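Local coordinates for protein KP6 killer toxin subunit alpha (Ustilago maydis virus P6, PDB 4GVB) that forms the alpha subunit of a secreted viral killer toxin, recognising receptors on sensitive fungal cells before the beta subunit joins in precipitating cell death, at residues 40-45 / 49-54. Sequence-based numbering, arbitrary orientation.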
ATOM      1  N   SER A  40      16.242   3.747   3.397  1.00 17.05           N
ATOM      2  CA  SER A  40      17.466   4.072   4.130  1.00 21.24           C
ATOM      3  C   SER A  40      17.434   5.500   4.658  1.00 20.33           C
ATOM      4  O   SER A  40      17.061   6.426   3.944  1.00 19.92           O
ATOM      5  CB  SER A  40      18.686   3.861   3.232  1.00 28.79           C
ATOM      6  OG  SER A  40      19.889   4.202   3.900  1.00 28.19           O
ATOM      7  N   LYS A  41      17.816   5.656   5.924  1.00 23.00           N
ATOM      8  CA  LYS A  41      17.966   6.968   6.545  1.00 23.72           C
ATOM      9  C   LYS A  41      16.627   7.535   7.011  1.00 19.63           C
ATOM     10  O   LYS A  41      16.574   8.615   7.593  1.00 18.68           O
ATOM     11  CB  LYS A  41      18.658   7.947   5.589  1.00 20.67           C
ATOM     12  CG  LYS A  41      19.999   7.454   5.052  1.00 26.23           C
ATOM     13  CD  LYS A  41      20.599   8.418   4.030  1.00 27.00           C
ATOM     14  CE  LYS A  41      19.786   8.442   2.737  1.00 28.55           C
ATOM     15  NZ  LYS A  41      20.187   9.532   1.807  1.00 27.44           N
ATOM     16  N   SER A  42      15.539   6.823   6.753  1.00 16.41           N
ATOM     17  CA  SER A  42      14.235   7.335   7.145  1.00 16.07           C
ATOM     18  C   SER A  42      13.874   6.902   8.568  1.00 13.71           C
ATOM     19  O   SER A  42      14.445   5.967   9.130  1.00 14.89           O
ATOM     20  CB  SER A  42      13.147   6.887   6.152  1.00 14.73           C
ATOM     21  OG  SER A  42      12.851   5.518   6.343  1.00 18.21           O
ATOM     22  N   TYR A  43      12.908   7.598   9.142  1.00 16.74           N
ATOM     23  CA  TYR A  43      12.363   7.234  10.437  1.00 15.63           C
ATOM     24  C   TYR A  43      10.860   7.066  10.286  1.00 19.80           C
ATOM     25  O   TYR A  43      10.173   8.001   9.854  1.00 20.23           O
ATOM     26  CB  TYR A  43      12.655   8.353  11.443  1.00 19.22           C
ATOM     27  CG  TYR A  43      12.119   8.096  12.824  1.00 19.96           C
ATOM     28  CD1 TYR A  43      12.851   7.354  13.744  1.00 22.25           C
ATOM     29  CD2 TYR A  43      10.885   8.594  13.212  1.00 21.85           C
ATOM     30  CE1 TYR A  43      12.364   7.116  15.010  1.00 26.16           C
ATOM     31  CE2 TYR A  43      10.387   8.353  14.473  1.00 23.34           C
ATOM     32  CZ  TYR A  43      11.130   7.617  15.366  1.00 23.22           C
ATOM     33  OH  TYR A  43      10.650   7.379  16.638  1.00 32.13           O
ATOM     34  N   TYR A  44      10.347   5.878  10.609  1.00 21.55           N
ATOM     35  CA  TYR A  44       8.901   5.661  10.548  1.00 18.98           C
ATOM     36  C   TYR A  44       8.215   5.885  11.899  1.00 22.09           C
ATOM     37  O   TYR A  44       8.312   5.062  12.805  1.00 23.74           O
ATOM     38  CB  TYR A  44       8.530   4.276   9.990  1.00 23.77           C
ATOM     39  CG  TYR A  44       7.027   4.087   9.916  1.00 23.61           C
ATOM     40  CD1 TYR A  44       6.238   4.967   9.191  1.00 24.93           C
ATOM     41  CD2 TYR A  44       6.393   3.043  10.586  1.00 28.57           C
ATOM     42  CE1 TYR A  44       4.850   4.833   9.141  1.00 23.26           C
ATOM     43  CE2 TYR A  44       5.005   2.895  10.539  1.00 27.91           C
ATOM     44  CZ  TYR A  44       4.241   3.793   9.812  1.00 29.43           C
ATOM     45  OH  TYR A  44       2.865   3.661   9.747  1.00 24.23           O
ATOM     46  N   ASP A  45       7.515   7.002  12.006  1.00 21.30           N
ATOM     47  CA  ASP A  45       6.708   7.307  13.188  1.00 25.28           C
ATOM     48  C   ASP A  45       5.436   6.468  13.137  1.00 26.51           C
ATOM     49  O   ASP A  45       4.445   6.896  12.556  1.00 28.01           O
ATOM     50  CB  ASP A  45       6.352   8.799  13.177  1.00 28.34           C
ATOM     51  CG  ASP A  45       5.573   9.233  14.419  1.00 37.32           C
ATOM     52  OD1 ASP A  45       4.813   8.412  14.972  1.00 34.70           O
ATOM     53  OD2 ASP A  45       5.721  10.401  14.838  1.00 35.17           O
ATOM     54  N   GLY A  49       1.830   7.489  11.881  1.00 32.05           N
ATOM     55  CA  GLY A  49       1.924   6.832  10.593  1.00 31.11           C
ATOM     56  C   GLY A  49       2.540   7.704   9.508  1.00 28.62           C
ATOM     57  O   GLY A  49       2.061   7.688   8.378  1.00 24.99           O
ATOM     58  N   HIS A  50       3.591   8.456   9.854  1.00 25.18           N
ATOM     59  CA  HIS A  50       4.283   9.348   8.912  1.00 22.62           C
ATOM     60  C   HIS A  50       5.732   8.911   8.694  1.00 21.02           C
ATOM     61  O   HIS A  50       6.295   8.178   9.519  1.00 20.21           O
ATOM     62  CB  HIS A  50       4.266  10.799   9.409  1.00 23.32           C
ATOM     63  CG  HIS A  50       2.898  11.386   9.516  1.00 28.01           C
ATOM     64  ND1 HIS A  50       2.618  12.486  10.299  1.00 30.80           N
ATOM     65  CD2 HIS A  50       1.725  11.028   8.940  1.00 30.51           C
ATOM     66  CE1 HIS A  50       1.336  12.784  10.193  1.00 31.96           C
ATOM     67  NE2 HIS A  50       0.770  11.914   9.374  1.00 32.75           N
ATOM     68  N   CYS A  51       6.322   9.350   7.581  1.00 17.69           N
ATOM     69  CA  CYS A  51       7.710   9.018   7.260  1.00 21.00           C
ATOM     70  C   CYS A  51       8.591  10.255   7.307  1.00 18.84           C
ATOM     71  O   CYS A  51       8.365  11.216   6.575  1.00 17.98           O
ATOM     72  CB  CYS A  51       7.846   8.369   5.876  1.00 18.10           C
ATOM     73  SG  CYS A  51       9.480   7.598   5.561  1.00 16.02           S
ATOM     74  N   LEU A  52       9.615  10.197   8.151  1.00 19.74           N
ATOM     75  CA  LEU A  52      10.495  11.331   8.376  1.00 19.22           C
ATOM     76  C   LEU A  52      11.883  11.068   7.803  1.00 19.85           C
ATOM     77  O   LEU A  52      12.337   9.929   7.751  1.00 16.54           O
ATOM     78  CB  LEU A  52      10.551  11.667   9.873  1.00 17.42           C
ATOM     79  CG  LEU A  52       9.275  12.318  10.415  1.00 24.63           C
ATOM     80  CD1 LEU A  52       8.172  11.303  10.566  1.00 23.45           C
ATOM     81  CD2 LEU A  52       9.517  13.016  11.759  1.00 22.32           C
ATOM     82  N   PHE A  53      12.531  12.129   7.332  1.00 18.33           N
ATOM     83  CA  PHE A  53      13.907  12.055   6.892  1.00 17.93           C
ATOM     84  C   PHE A  53      14.603  13.424   6.877  1.00 18.23           C
ATOM     85  O   PHE A  53      13.959  14.488   6.800  1.00 20.54           O
ATOM     86  CB  PHE A  53      14.066  11.339   5.525  1.00 15.20           C
ATOM     87  CG  PHE A  53      12.910  11.542   4.581  1.00 18.60           C
ATOM     88  CD1 PHE A  53      12.762  12.734   3.873  1.00 21.52           C
ATOM     89  CD2 PHE A  53      11.967  10.533   4.394  1.00 17.26           C
ATOM     90  CE1 PHE A  53      11.681  12.918   3.008  1.00 19.75           C
ATOM     91  CE2 PHE A  53      10.884  10.706   3.521  1.00 18.68           C
ATOM     92  CZ  PHE A  53      10.739  11.900   2.838  1.00 20.41           C
ATOM     93  N   SER A  54      15.924  13.379   6.949  1.00 17.38           N
ATOM     94  CA  SER A  54      16.728  14.596   6.927  1.00 18.66           C
ATOM     95  C   SER A  54      17.124  14.898   5.489  1.00 19.63           C
ATOM     96  O   SER A  54      16.863  15.980   4.974  1.00 24.39           O
ATOM     97  CB  SER A  54      17.975  14.436   7.821  1.00 21.83           C
ATOM     98  OG  SER A  54      18.818  15.571   7.719  1.00 18.18           O
TER
HETATM   99  O   HOH W   1      17.370  11.123   7.823  1.00 17.14           O
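A beta hairpin pairs Tyr-43 with Leu-52 across two antiparallel strands, 43-45 and 50-53. Tyr-43 N donates to Leu-52 O at 2.8 Å, and Leu-52 N returns an almost straight bond (168°) to Tyr-43 O. Near the turn, Asp-45 N binds His-50 O at 3.0 Å. Asp-45 O takes His-50 N at 3.2 Å and, weakly, Gly-49 N; two residues thus face one in a G1 beta bulge, where glycine suits the positive phi (59°). Asp-45 also suits the turn, since its OD1 accepts from Ala-48 N.

Within the four-stranded antiparallel sheet, 43-45 is an edge strand, while 50-53 bonds on its other side to strand 14-19. On the face carrying Tyr-44 and Cys-51, toward helix 28-33, Tyr-44 CG stands anti to the backbone N, beside the carbonyl carbon (chi1 -179°), which sends the ring forward, toward the turn. It meets the bulge backbone obliquely, CD1 3.2 Å from His-50 O and OH 3.4 Å from Gly-49 CA. Slender Ser-42 brings CB to 3.8 Å from Cys-51 SG, whose disulfide to Cys-35 ties the hairpin to the preceding loop; Ser-42 OG bonds to Leu-39 O and Gly-36 N. On the other face, branched Leu-52 sets CD1 4.0 Å from Asp-45 CB. Beyond the paired strands, a water donates to Lys-41 O and accepts from Ser-54 N, bridging the two backbones past the last bridge pair.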